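PDB 6J3A: gamma-glutamyltranspeptidase from Streptomyces lincolnensis, which probably acts on gamma-glutamyl or related substrates as an LmbA-like homologue of the gamma-glutamyltransferases, in the N-terminal nucleophile hydrolase clan. Local coordinates for residues 155-158 / 159-163; 263-266 / 267-270; 212-215 / 216-219; 456-459 / 460-463; 183-186 / 187-190. All coordinates share one frame; numbering follows the deposited sequence.

Interaction 1. Residues 155-158 / 159-163; sequences VREL and FETEW
Val-155 and Phe-159 are joined by the first bond of a short helical run: Phe-159 N donates to Val-155 O at 3.1 Å. One step on, Glu-160 N meets Arg-156 O at 2.9 Å, and Thr-161 N uses Glu-157 O in the same i to i+4 pattern. The spacing then widens, since Trp-163 N reaches back five residues to Leu-158 O (2.7 Å, in the carbonyl plane), while the bond from Glu-162 N to that oxygen is weak. Glu-157 O takes a second donor, Thr-161 OG1, at 2.9 Å and from above the carbonyl plane.

These bonds delimit helix 156-161, with Val-155 at its N-cap and Trp-163 serving as N-cap of helix 164-170, so the turn passes the chain directly from one helix to the next.

Two CH-pi contacts involve the buried rings of Phe-159 and Trp-163. Val-155 CG2 sits 3.8 Å from the centroid of the Phe-159 ring, over one face. Leu-158 CD2 stands 3.5 Å from the centroid of the Trp-163 six-membered ring, almost on the normal; the indole NE1 bonds to Met-234 O. Arg-156 bends at chi3 (-91°), which brings NH1 within 3.0 Å of Glu-160 OE2. That carboxylate lies at the guanidinium edge, its own plane turned 62° away, while Arg-156 NE forms a salt bridge with Glu-153 and NH2 bonds to Gly-174 O.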
loop_
_atom_site.group_PDB
_atom_site.type_symbol
_atom_site.label_atom_id
_atom_site.label_comp_id
_atom_site.label_asym_id
_atom_site.label_seq_id
_atom_site.Cartn_x
_atom_site.Cartn_y
_atom_site.Cartn_z
ATOM N N VAL A 155 27.291 -14.100 6.642
ATOM C CA VAL A 155 28.207 -14.939 5.868
ATOM C C VAL A 155 29.382 -14.103 5.387
ATOM O O VAL A 155 29.887 -14.310 4.282
ATOM C CB VAL A 155 27.505 -15.609 4.649
ATOM C CG1 VAL A 155 26.537 -16.686 5.124
ATOM C CG2 VAL A 155 26.801 -14.592 3.743
ATOM N N ARG A 156 29.816 -13.151 6.207
ATOM C CA ARG A 156 30.912 -12.264 5.815
ATOM C C ARG A 156 32.210 -13.051 5.717
ATOM O O ARG A 156 32.912 -12.976 4.709
ATOM C CB ARG A 156 31.087 -11.105 6.804
ATOM C CG ARG A 156 32.238 -10.173 6.441
ATOM C CD ARG A 156 32.456 -9.061 7.451
ATOM N NE ARG A 156 31.682 -7.877 7.103
ATOM C CZ ARG A 156 31.960 -7.030 6.109
ATOM N NH1 ARG A 156 33.012 -7.202 5.316
ATOM N NH2 ARG A 156 31.163 -5.996 5.894
ATOM N N GLU A 157 32.513 -13.795 6.777
ATOM C CA GLU A 157 33.721 -14.611 6.844
ATOM C C GLU A 157 33.770 -15.622 5.706
ATOM O O GLU A 157 34.771 -15.711 5.001
ATOM C CB GLU A 157 33.804 -15.330 8.189
ATOM C CG GLU A 157 34.940 -16.348 8.256
ATOM C CD GLU A 157 35.438 -16.607 9.662
ATOM O OE1 GLU A 157 34.700 -16.311 10.627
ATOM O OE2 GLU A 157 36.572 -17.119 9.797
ATOM N N LEU A 158 32.688 -16.380 5.548
ATOM C CA LEU A 158 32.556 -17.337 4.449
ATOM C C LEU A 158 32.839 -16.714 3.074
ATOM O O LEU A 158 33.489 -17.326 2.235
ATOM C CB LEU A 158 31.155 -17.951 4.462
ATOM C CG LEU A 158 30.854 -19.120 3.512
ATOM C CD1 LEU A 158 31.762 -20.315 3.775
ATOM C CD2 LEU A 158 29.402 -19.561 3.646
ATOM N N PHE A 159 32.354 -15.496 2.861
ATOM C CA PHE A 159 32.509 -14.785 1.582
ATOM C C PHE A 159 33.946 -14.340 1.343
ATOM O O PHE A 159 34.506 -14.542 0.257
ATOM C CB PHE A 159 31.602 -13.542 1.557
ATOM C CG PHE A 159 30.187 -13.796 1.091
ATOM C CD1 PHE A 159 29.603 -15.064 1.124
ATOM C CD2 PHE A 159 29.423 -12.733 0.641
ATOM C CE1 PHE A 159 28.302 -15.262 0.690
ATOM C CE2 PHE A 159 28.116 -12.927 0.215
ATOM C CZ PHE A 159 27.558 -14.195 0.238
ATOM N N GLU A 160 34.521 -13.706 2.361
ATOM C CA GLU A 160 35.875 -13.151 2.274
ATOM C C GLU A 160 36.942 -14.227 2.089
ATOM O O GLU A 160 37.787 -14.121 1.200
ATOM C CB GLU A 160 36.185 -12.305 3.515
ATOM C CG GLU A 160 35.433 -10.988 3.502
ATOM C CD GLU A 160 35.605 -10.156 4.755
ATOM O OE1 GLU A 160 35.897 -10.704 5.844
ATOM O OE2 GLU A 160 35.417 -8.933 4.636
ATOM N N THR A 161 36.863 -15.262 2.920
ATOM C CA THR A 161 37.887 -16.303 3.005
ATOM C C THR A 161 37.675 -17.450 2.029
ATOM O O THR A 161 38.623 -18.145 1.689
ATOM C CB THR A 161 37.951 -16.925 4.418
ATOM O OG1 THR A 161 36.792 -17.738 4.651
ATOM C CG2 THR A 161 38.079 -15.842 5.508
ATOM N N GLU A 162 36.440 -17.648 1.582
ATOM C CA GLU A 162 36.059 -18.890 0.910
ATOM C C GLU A 162 35.301 -18.635 -0.402
ATOM O O GLU A 162 35.814 -18.987 -1.463
ATOM C CB GLU A 162 35.272 -19.759 1.900
ATOM C CG GLU A 162 35.511 -21.255 1.835
ATOM C CD GLU A 162 36.955 -21.707 1.976
ATOM O OE1 GLU A 162 37.466 -21.821 3.110
ATOM O OE2 GLU A 162 37.555 -22.008 0.932
ATOM N N TRP A 163 34.117 -18.005 -0.336
ATOM C CA TRP A 163 33.302 -17.691 -1.543
ATOM C C TRP A 163 33.595 -16.289 -2.034
ATOM O O TRP A 163 32.784 -15.375 -1.894
ATOM C CB TRP A 163 31.792 -17.831 -1.298
ATOM C CG TRP A 163 31.331 -19.187 -0.818
ATOM C CD1 TRP A 163 32.055 -20.350 -0.777
ATOM C CD2 TRP A 163 30.029 -19.512 -0.336
ATOM N NE1 TRP A 163 31.284 -21.368 -0.280
ATOM C CE2 TRP A 163 30.038 -20.881 0.003
ATOM C CE3 TRP A 163 28.857 -18.777 -0.146
ATOM C CZ2 TRP A 163 28.915 -21.531 0.518
ATOM C CZ3 TRP A 163 27.746 -19.417 0.371
ATOM C CH2 TRP A 163 27.784 -20.786 0.700
#

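Interaction 2. Residues 263-266 / 267-270; sequences YDWN and GWTV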
loop_
_atom_site.group_PDB
_atom_site.type_symbol
_atom_site.label_atom_id
_atom_site.label_comp_id
_atom_site.label_asym_id
_atom_site.label_seq_id
_atom_site.Cartn_x
_atom_site.Cartn_y
_atom_site.Cartn_z
ATOM N N TYR A 263 -9.063 -30.108 -3.582
ATOM C CA TYR A 263 -9.946 -30.630 -2.562
ATOM C C TYR A 263 -11.133 -29.687 -2.362
ATOM O O TYR A 263 -10.965 -28.484 -2.166
ATOM C CB TYR A 263 -9.192 -30.832 -1.257
ATOM C CG TYR A 263 -10.009 -31.552 -0.225
ATOM C CD1 TYR A 263 -10.360 -32.889 -0.403
ATOM C CD2 TYR A 263 -10.454 -30.897 0.928
ATOM C CE1 TYR A 263 -11.131 -33.560 0.537
ATOM C CE2 TYR A 263 -11.215 -31.561 1.880
ATOM C CZ TYR A 263 -11.553 -32.890 1.679
ATOM O OH TYR A 263 -12.304 -33.554 2.613
ATOM N N ASP A 264 -12.330 -30.264 -2.428
ATOM C CA ASP A 264 -13.577 -29.554 -2.198
ATOM C C ASP A 264 -13.906 -29.473 -0.700
ATOM O O ASP A 264 -13.954 -30.490 -0.003
ATOM C CB ASP A 264 -14.696 -30.243 -2.971
ATOM C CG ASP A 264 -14.554 -30.075 -4.493
ATOM O OD1 ASP A 264 -13.578 -29.450 -4.974
ATOM O OD2 ASP A 264 -15.434 -30.574 -5.221
ATOM N N TRP A 265 -14.110 -28.250 -0.217
ATOM C CA TRP A 265 -14.468 -28.010 1.180
ATOM C C TRP A 265 -15.445 -26.841 1.311
ATOM O O TRP A 265 -15.123 -25.711 0.940
ATOM C CB TRP A 265 -13.216 -27.744 2.026
ATOM C CG TRP A 265 -13.526 -27.357 3.449
ATOM C CD1 TRP A 265 -13.789 -28.200 4.503
ATOM C CD2 TRP A 265 -13.622 -26.025 3.970
ATOM N NE1 TRP A 265 -14.032 -27.466 5.651
ATOM C CE2 TRP A 265 -13.942 -26.132 5.346
ATOM C CE3 TRP A 265 -13.478 -24.749 3.404
ATOM C CZ2 TRP A 265 -14.110 -25.010 6.161
ATOM C CZ3 TRP A 265 -13.649 -23.639 4.210
ATOM C CH2 TRP A 265 -13.959 -23.774 5.577
ATOM N N ASN A 266 -16.635 -27.131 1.845
ATOM C CA ASN A 266 -17.599 -26.106 2.288
ATOM C C ASN A 266 -17.920 -25.049 1.208
ATOM O O ASN A 266 -17.916 -23.844 1.472
ATOM C CB ASN A 266 -17.064 -25.449 3.564
ATOM C CG ASN A 266 -18.015 -24.424 4.141
ATOM O OD1 ASN A 266 -19.165 -24.735 4.441
ATOM N ND2 ASN A 266 -17.539 -23.191 4.288
ATOM N N GLY A 267 -18.163 -25.515 -0.015
ATOM C CA GLY A 267 -18.473 -24.631 -1.147
ATOM C C GLY A 267 -17.277 -24.187 -1.969
ATOM O O GLY A 267 -17.442 -23.713 -3.107
ATOM N N TRP A 268 -16.079 -24.320 -1.388
ATOM C CA TRP A 268 -14.820 -23.965 -2.041
ATOM C C TRP A 268 -14.080 -25.185 -2.577
ATOM O O TRP A 268 -14.275 -26.311 -2.110
ATOM C CB TRP A 268 -13.852 -23.253 -1.083
ATOM C CG TRP A 268 -14.380 -22.089 -0.317
ATOM C CD1 TRP A 268 -15.175 -22.136 0.788
ATOM C CD2 TRP A 268 -14.091 -20.701 -0.544
ATOM N NE1 TRP A 268 -15.428 -20.867 1.246
ATOM C CE2 TRP A 268 -14.772 -19.968 0.448
ATOM C CE3 TRP A 268 -13.344 -20.009 -1.500
ATOM C CZ2 TRP A 268 -14.730 -18.574 0.509
ATOM C CZ3 TRP A 268 -13.299 -18.625 -1.435
ATOM C CH2 TRP A 268 -13.988 -17.923 -0.438
ATOM N N THR A 269 -13.215 -24.923 -3.551
ATOM C CA THR A 269 -12.190 -25.855 -3.993
ATOM C C THR A 269 -10.860 -25.142 -3.841
ATOM O O THR A 269 -10.695 -24.048 -4.362
ATOM C CB THR A 269 -12.353 -26.230 -5.474
ATOM O OG1 THR A 269 -13.685 -26.707 -5.700
ATOM C CG2 THR A 269 -11.331 -27.301 -5.895
ATOM N N VAL A 270 -9.915 -25.758 -3.142
ATOM C CA VAL A 270 -8.556 -25.228 -3.065
ATOM C C VAL A 270 -7.673 -25.999 -4.037
ATOM O O VAL A 270 -7.714 -27.219 -4.060
ATOM C CB VAL A 270 -7.981 -25.339 -1.658
ATOM C CG1 VAL A 270 -6.634 -24.634 -1.604
ATOM C CG2 VAL A 270 -8.938 -24.712 -0.652
#
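Trp-265 N donates to Trp-268 O over 2.7 Å, the shortest backbone bond of this beta hairpin, and the same oxygen receives a CA-H contact from Asp-264. The return bond, Trp-268 N to Trp-265 O at 2.9 Å, arrives from above the carbonyl plane and closes a type I' turn. Asn-266 and Gly-267 fill its two corners, both with positive phi; at Gly-267 (phi 92°) a beta carbon would collide with Asn-266 O. Away from the turn, Tyr-263 and Val-270 form the next hydrogen-bonded pair, bonded in both directions, and strands 256-265 and 268-272 therefore run antiparallel in register.

Between those pairs lies the non-hydrogen-bonded pair Asp-264 and Thr-269. Their side chains lie alongside each other on one face, and Thr-269 OG1 donates to Asp-264 OD1 at 2.8 Å, meeting it from above the carboxylate plane. A valine in place of Thr-269 would probably leave Asp-264 OD1 without this donor and its carboxylate freer to turn.

The other face carries Tyr-263, Trp-265, Trp-268 and Val-270. Tyr-263 leans on helix 280-288, whereas Trp-265 and Trp-268 reach helix 506-519, where Trp-268 meets Phe-514 edge-to-face; its indole also makes a cation-pi contact with Arg-490. The two indole planes are only 24° apart but slid so far that they barely overlap, with centroids 5.9 Å apart. Asn-266 CB covers the Trp-265 ring over its centre, and the closest approach of the two indoles is Trp-265 CZ3 to Trp-268 CD1, 4.0 Å.

Interaction 3. Residues 212-215 / 216-219; sequences AREV and WRTG
Ala-212 O accepts from Trp-216 N at 3.1 Å, a nearly straight i to i+4 bond, while its methyl group packs on helix 186-200. At Arg-213 the equivalent bond from Arg-217 N is weak. The Arg-213 side chain turns to Asp-113 and Glu-210 for its salt bridges, although its NH2 lies 4.8 Å from Arg-217 NH2, two like charges that do not touch.

Glu-214 meets both Arg-217 and Thr-218. Bent at chi2 (-59°), its chain folds back so that OE1 takes Arg-217 NH1 at 2.7 Å on the syn side, with the carboxylate and guanidinium planes 56° apart. Arg-217 NH2 bonds to Trp-253 O, whereas NE is buried with no partner in the model. Glu-214 O is gripped by Thr-218 N (2.7 Å) and Thr-218 OG1 (2.8 Å), which come from opposite faces of its plane.

This is the C-terminal end of helix 205-217: Thr-218 leaves helical angles, and Gly-219 is already the N-cap of helix 220-229. Val-215, two residues before the helix ends, offers O to Gly-219 N at 3.1 Å, a weak bond that this amide shares with a second weak one to Glu-214 O. A beta carbon on Gly-219 would press against Val-215 O.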
loop_
_atom_site.group_PDB
_atom_site.type_symbol
_atom_site.label_atom_id
_atom_site.label_comp_id
_atom_site.label_asym_id
_atom_site.label_seq_id
_atom_site.Cartn_x
_atom_site.Cartn_y
_atom_site.Cartn_z
ATOM N N ALA A 212 15.862 -17.876 -25.861
ATOM C CA ALA A 212 16.298 -17.582 -24.490
ATOM C C ALA A 212 16.314 -18.816 -23.585
ATOM O O ALA A 212 17.174 -18.939 -22.710
ATOM C CB ALA A 212 15.416 -16.510 -23.879
ATOM N N ARG A 213 15.356 -19.716 -23.782
ATOM C CA ARG A 213 15.333 -20.971 -23.036
ATOM C C ARG A 213 16.601 -21.777 -23.311
ATOM O O ARG A 213 17.171 -22.364 -22.400
ATOM C CB ARG A 213 14.109 -21.803 -23.395
ATOM C CG ARG A 213 12.782 -21.154 -23.052
ATOM C CD ARG A 213 11.644 -22.046 -23.497
ATOM N NE ARG A 213 11.539 -23.228 -22.649
ATOM C CZ ARG A 213 10.841 -24.322 -22.942
ATOM N NH1 ARG A 213 10.167 -24.426 -24.089
ATOM N NH2 ARG A 213 10.820 -25.334 -22.082
ATOM N N GLU A 214 17.033 -21.770 -24.570
ATOM C CA GLU A 214 18.240 -22.472 -24.994
ATOM C C GLU A 214 19.541 -21.806 -24.562
ATOM O O GLU A 214 20.544 -22.494 -24.354
ATOM C CB GLU A 214 18.231 -22.661 -26.510
ATOM C CG GLU A 214 17.113 -23.578 -26.994
ATOM C CD GLU A 214 17.167 -24.983 -26.394
ATOM O OE1 GLU A 214 16.081 -25.571 -26.191
ATOM O OE2 GLU A 214 18.282 -25.495 -26.119
ATOM N N VAL A 215 19.534 -20.482 -24.439
ATOM C CA VAL A 215 20.677 -19.756 -23.880
ATOM C C VAL A 215 20.901 -20.130 -22.410
ATOM O O VAL A 215 22.040 -20.339 -21.988
ATOM C CB VAL A 215 20.507 -18.236 -24.047
ATOM C CG1 VAL A 215 21.570 -17.466 -23.273
ATOM C CG2 VAL A 215 20.589 -17.877 -25.524
ATOM N N TRP A 216 19.820 -20.216 -21.643
ATOM C CA TRP A 216 19.901 -20.700 -20.267
ATOM C C TRP A 216 20.362 -22.158 -20.211
ATOM O O TRP A 216 21.143 -22.540 -19.340
ATOM C CB TRP A 216 18.553 -20.570 -19.545
ATOM C CG TRP A 216 18.661 -20.976 -18.104
ATOM C CD1 TRP A 216 18.654 -22.250 -17.613
ATOM C CD2 TRP A 216 18.854 -20.116 -16.977
ATOM N NE1 TRP A 216 18.818 -22.237 -16.252
ATOM C CE2 TRP A 216 18.937 -20.939 -15.833
ATOM C CE3 TRP A 216 18.948 -18.732 -16.818
ATOM C CZ2 TRP A 216 19.113 -20.423 -14.543
ATOM C CZ3 TRP A 216 19.127 -18.217 -15.531
ATOM C CH2 TRP A 216 19.208 -19.068 -14.411
ATOM N N ARG A 217 19.867 -22.950 -21.153
ATOM C CA ARG A 217 19.995 -24.407 -21.135
ATOM C C ARG A 217 21.291 -24.975 -21.690
ATOM O O ARG A 217 21.840 -25.931 -21.138
ATOM C CB ARG A 217 18.867 -25.002 -21.969
ATOM C CG ARG A 217 18.279 -26.248 -21.376
ATOM C CD ARG A 217 16.785 -26.115 -21.285
ATOM N NE ARG A 217 16.171 -26.157 -22.608
ATOM C CZ ARG A 217 15.248 -27.034 -22.999
ATOM N NH1 ARG A 217 14.769 -26.957 -24.233
ATOM N NH2 ARG A 217 14.788 -27.980 -22.179
ATOM N N THR A 218 21.713 -24.423 -22.825
ATOM C CA THR A 218 22.921 -24.852 -23.537
ATOM C C THR A 218 23.940 -23.744 -23.801
ATOM O O THR A 218 25.062 -24.044 -24.205
ATOM C CB THR A 218 22.548 -25.474 -24.897
ATOM O OG1 THR A 218 21.873 -24.501 -25.707
ATOM C CG2 THR A 218 21.653 -26.699 -24.702
ATOM N N GLY A 219 23.561 -22.485 -23.564
ATOM C CA GLY A 219 24.376 -21.321 -23.927
ATOM C C GLY A 219 25.321 -20.861 -22.831
ATOM O O GLY A 219 25.705 -21.634 -21.950
#

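Interaction 4. Residues 456-459 / 460-463; sequences LGTR and LQMT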
loop_
_atom_site.group_PDB
_atom_site.type_symbol
_atom_site.label_atom_id
_atom_site.label_comp_id
_atom_site.label_asym_id
_atom_site.label_seq_id
_atom_site.Cartn_x
_atom_site.Cartn_y
_atom_site.Cartn_z
ATOM N N LEU A 456 23.899 -20.745 -7.622
ATOM C CA LEU A 456 23.026 -21.909 -7.696
ATOM C C LEU A 456 22.195 -22.110 -6.423
ATOM O O LEU A 456 22.511 -21.584 -5.337
ATOM C CB LEU A 456 23.858 -23.168 -7.953
ATOM C CG LEU A 456 24.398 -23.316 -9.379
ATOM C CD1 LEU A 456 25.617 -24.225 -9.401
ATOM C CD2 LEU A 456 23.325 -23.858 -10.307
ATOM N N GLY A 457 21.140 -22.906 -6.582
ATOM C CA GLY A 457 20.186 -23.175 -5.515
ATOM C C GLY A 457 20.671 -24.210 -4.525
ATOM O O GLY A 457 21.811 -24.656 -4.596
ATOM N N THR A 458 19.798 -24.576 -3.592
ATOM C CA THR A 458 20.122 -25.537 -2.538
ATOM C C THR A 458 18.934 -26.433 -2.158
ATOM O O THR A 458 18.808 -26.837 -0.993
ATOM C CB THR A 458 20.582 -24.803 -1.269
ATOM O OG1 THR A 458 19.556 -23.897 -0.845
ATOM C CG2 THR A 458 21.892 -24.039 -1.516
ATOM N N ARG A 459 18.077 -26.760 -3.128
ATOM C CA ARG A 459 16.806 -27.436 -2.809
ATOM C C ARG A 459 16.954 -28.932 -2.545
ATOM O O ARG A 459 16.136 -29.510 -1.828
ATOM C CB ARG A 459 15.754 -27.187 -3.889
ATOM C CG ARG A 459 14.297 -27.438 -3.476
ATOM C CD ARG A 459 13.784 -26.522 -2.373
ATOM N NE ARG A 459 13.926 -25.113 -2.730
ATOM C CZ ARG A 459 13.558 -24.083 -1.978
ATOM N NH1 ARG A 459 13.007 -24.269 -0.784
ATOM N NH2 ARG A 459 13.758 -22.846 -2.425
ATOM N N LEU A 460 18.003 -29.556 -3.080
ATOM C CA LEU A 460 18.290 -30.971 -2.760
ATOM C C LEU A 460 18.512 -31.225 -1.271
ATOM O O LEU A 460 18.464 -32.370 -0.830
ATOM C CB LEU A 460 19.480 -31.507 -3.564
ATOM C CG LEU A 460 19.335 -31.422 -5.085
ATOM C CD1 LEU A 460 20.556 -31.984 -5.787
ATOM C CD2 LEU A 460 18.103 -32.165 -5.555
ATOM N N GLN A 461 18.724 -30.165 -0.496
ATOM C CA GLN A 461 18.825 -30.282 0.957
ATOM C C GLN A 461 17.623 -30.924 1.630
ATOM O O GLN A 461 17.741 -31.436 2.737
ATOM C CB GLN A 461 19.134 -28.927 1.597
ATOM C CG GLN A 461 17.951 -28.016 1.852
ATOM C CD GLN A 461 18.390 -26.738 2.519
ATOM O OE1 GLN A 461 18.562 -26.689 3.742
ATOM N NE2 GLN A 461 18.599 -25.696 1.723
ATOM N N MET A 462 16.476 -30.881 0.958
ATOM C CA MET A 462 15.225 -31.401 1.488
ATOM C C MET A 462 14.990 -32.894 1.251
ATOM O O MET A 462 14.089 -33.475 1.856
ATOM C CB MET A 462 14.076 -30.583 0.902
ATOM C CG MET A 462 14.277 -29.079 1.075
ATOM S SD MET A 462 12.758 -28.129 0.961
ATOM C CE MET A 462 13.330 -26.588 1.641
ATOM N N THR A 463 15.803 -33.513 0.401
ATOM C CA THR A 463 15.765 -34.960 0.196
ATOM C C THR A 463 16.451 -35.676 1.351
ATOM O O THR A 463 17.046 -35.051 2.229
ATOM C CB THR A 463 16.508 -35.358 -1.082
ATOM O OG1 THR A 463 17.874 -34.948 -0.973
ATOM C CG2 THR A 463 15.883 -34.715 -2.299
HETATM O O HOH W 1 20.161 -23.482 1.620
#
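Gln-461 is hydrogen-bonded twice to Thr-458 O. Gln-461 NE2 donates to that oxygen at 3.0 Å, tilted from the carbonyl plane, and Gln-461 N adds a weak bond of 3.4 Å. The glutamine can curl back because its CG takes the crowded position between backbone N and carbonyl carbon (chi1 84°), which leaves its side chain alongside that of Thr-458. Further backbone bonds have the i to i+3 spacing of a 3-10 turn: Met-462 N to Arg-459 O at 3.1 Å, and Thr-463 N to Leu-460 O. Leu-460 O is held twice, since Thr-463 OG1 also donates to it, at 2.6 Å and in the carbonyl plane.

One water bridges the side chains, 2.6 Å from Thr-458 OG1 and accepting from Gln-461 NE2 at 2.7 Å. An alanine in place of Gln-461 would probably leave Thr-458 O with only the weak amide bond across this turn, the water without its donor from the glutamine amide, and Tyr-548 N without its acceptor, Gln-461 OE1.

The remaining contact is van der Waals. Met-462 runs beside the Arg-459 chain, its SD 3.8 Å from Arg-459 CD and its CE 3.4 Å from Arg-459 NH1 at the guanidinium edge. Polar partners of that guanidinium are Glu-60 at NE and Ser-439 OG at NH2.

All five touching residues are buried. The turn lies in the connection between strands 454-455 and 486-490; Leu-456 ahead of it packs on helix 220-229, Leu-460 bonds through its backbone to Ala-105, and Arg-459 joins it to Glu-60, just before strand 61-66.

Interaction 5. Residues 183-186 / 187-190; sequences LRNP and TLAA
The start of helix 186-200 is closed by an asparagine N-cap, Asn-185, whose side chain accepts from Leu-188 N three residues on. Asn-185 OD1 lies 3.0 Å from Leu-188 N with the N-H pointing almost straight at it (169°), although the donor stands above the plane of the amide carbonyl. The side chain can fold over the helix end because CG lies opposite the backbone N (chi1 -172°). Its other branch, ND2, bonds to Gly-453 O, so the amide is held at both ends and its rotation is fixed.

A water completes the cap: it donates to Asn-185 OD1 at 2.7 Å and accepts from Thr-187 N at 3.0 Å. OD1 thus satisfies one first-turn amide directly and a second through the water. Pro-186, the first helical residue, has no N-H that would need an acceptor.

Regular helical bonding starts with Ala-189 N to Asn-185 O, 3.2 Å and in the carbonyl plane, followed by Ala-190 N to Pro-186 O at 2.9 Å. Ala-189 also packs its methyl group on helix 127-140. The Asn-185 and Leu-188 side chains cross at about a right angle, with Leu-188 CB 3.5 Å from Asn-185 CG.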
loop_
_atom_site.group_PDB
_atom_site.type_symbol
_atom_site.label_atom_id
_atom_site.label_comp_id
_atom_site.label_asym_id
_atom_site.label_seq_id
_atom_site.Cartn_x
_atom_site.Cartn_y
_atom_site.Cartn_z
ATOM N N LEU A 183 21.763 -0.179 -3.899
ATOM C CA LEU A 183 22.429 -1.475 -4.032
ATOM C C LEU A 183 22.378 -1.874 -5.494
ATOM O O LEU A 183 21.304 -1.855 -6.089
ATOM C CB LEU A 183 21.711 -2.540 -3.199
ATOM C CG LEU A 183 22.039 -4.010 -3.487
ATOM C CD1 LEU A 183 23.523 -4.311 -3.286
ATOM C CD2 LEU A 183 21.187 -4.899 -2.597
ATOM N N ARG A 184 23.523 -2.261 -6.054
ATOM C CA ARG A 184 23.611 -2.680 -7.454
ATOM C C ARG A 184 24.146 -4.088 -7.637
ATOM O O ARG A 184 24.849 -4.626 -6.781
ATOM C CB ARG A 184 24.514 -1.738 -8.227
ATOM C CG ARG A 184 23.874 -0.424 -8.593
ATOM C CD ARG A 184 24.902 0.475 -9.259
ATOM N NE ARG A 184 24.425 1.854 -9.302
ATOM C CZ ARG A 184 24.545 2.734 -8.308
ATOM N NH1 ARG A 184 25.150 2.409 -7.157
ATOM N NH2 ARG A 184 24.053 3.958 -8.465
ATOM N N ASN A 185 23.790 -4.664 -8.779
ATOM C CA ASN A 185 24.398 -5.882 -9.278
ATOM C C ASN A 185 24.594 -5.703 -10.792
ATOM O O ASN A 185 23.787 -6.194 -11.586
ATOM C CB ASN A 185 23.530 -7.100 -8.937
ATOM C CG ASN A 185 24.213 -8.425 -9.262
ATOM O OD1 ASN A 185 25.107 -8.503 -10.114
ATOM N ND2 ASN A 185 23.774 -9.483 -8.595
ATOM N N PRO A 186 25.664 -4.987 -11.192
ATOM C CA PRO A 186 25.905 -4.733 -12.629
ATOM C C PRO A 186 26.145 -5.989 -13.469
ATOM O O PRO A 186 25.854 -5.980 -14.664
ATOM C CB PRO A 186 27.142 -3.816 -12.649
ATOM C CG PRO A 186 27.749 -3.924 -11.292
ATOM C CD PRO A 186 26.682 -4.357 -10.331
ATOM N N THR A 187 26.676 -7.046 -12.858
ATOM C CA THR A 187 26.889 -8.309 -13.563
ATOM C C THR A 187 25.552 -8.974 -13.945
ATOM O O THR A 187 25.355 -9.375 -15.096
ATOM C CB THR A 187 27.763 -9.275 -12.741
ATOM O OG1 THR A 187 28.970 -8.618 -12.334
ATOM C CG2 THR A 187 28.131 -10.489 -13.572
ATOM N N LEU A 188 24.643 -9.088 -12.982
ATOM C CA LEU A 188 23.316 -9.647 -13.252
ATOM C C LEU A 188 22.632 -8.843 -14.348
ATOM O O LEU A 188 22.024 -9.403 -15.269
ATOM C CB LEU A 188 22.465 -9.663 -11.980
ATOM C CG LEU A 188 20.970 -9.971 -12.133
ATOM C CD1 LEU A 188 20.732 -11.369 -12.665
ATOM C CD2 LEU A 188 20.258 -9.797 -10.809
ATOM N N ALA A 189 22.751 -7.528 -14.250
ATOM C CA ALA A 189 22.223 -6.640 -15.269
ATOM C C ALA A 189 22.824 -6.952 -16.636
ATOM O O ALA A 189 22.088 -7.082 -17.609
ATOM C CB ALA A 189 22.488 -5.199 -14.899
ATOM N N ALA A 190 24.150 -7.082 -16.694
ATOM C CA ALA A 190 24.868 -7.453 -17.939
ATOM C C ALA A 190 24.405 -8.797 -18.540
ATOM O O ALA A 190 24.323 -8.964 -19.775
ATOM C CB ALA A 190 26.369 -7.487 -17.692
HETATM O O HOH W 2 27.698 -7.616 -10.049
#

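In the fold
Only interaction 4 is wholly buried, about 13 Å from the chain's centre to its own; the others lie 22 to 27 Å out and are partly exposed. Interactions 1, 3 and 5 belong to helices: interaction 5 opens helix 186-200, interaction 3 closes the next helix, 205-217, and interaction 1 spans all of helix 156-161. Glutamate-arginine salt bridges three or four residues apart mark interactions 1 and 3, whereas interaction 5 relies on a capping amide and a water. Interaction 2, a hairpin, lies across the chain's centre from interactions 1, 4 and 5. Interactions 3 and 4 approach to about 7 Å between nearest atoms without touching, yet both border helix 220-229.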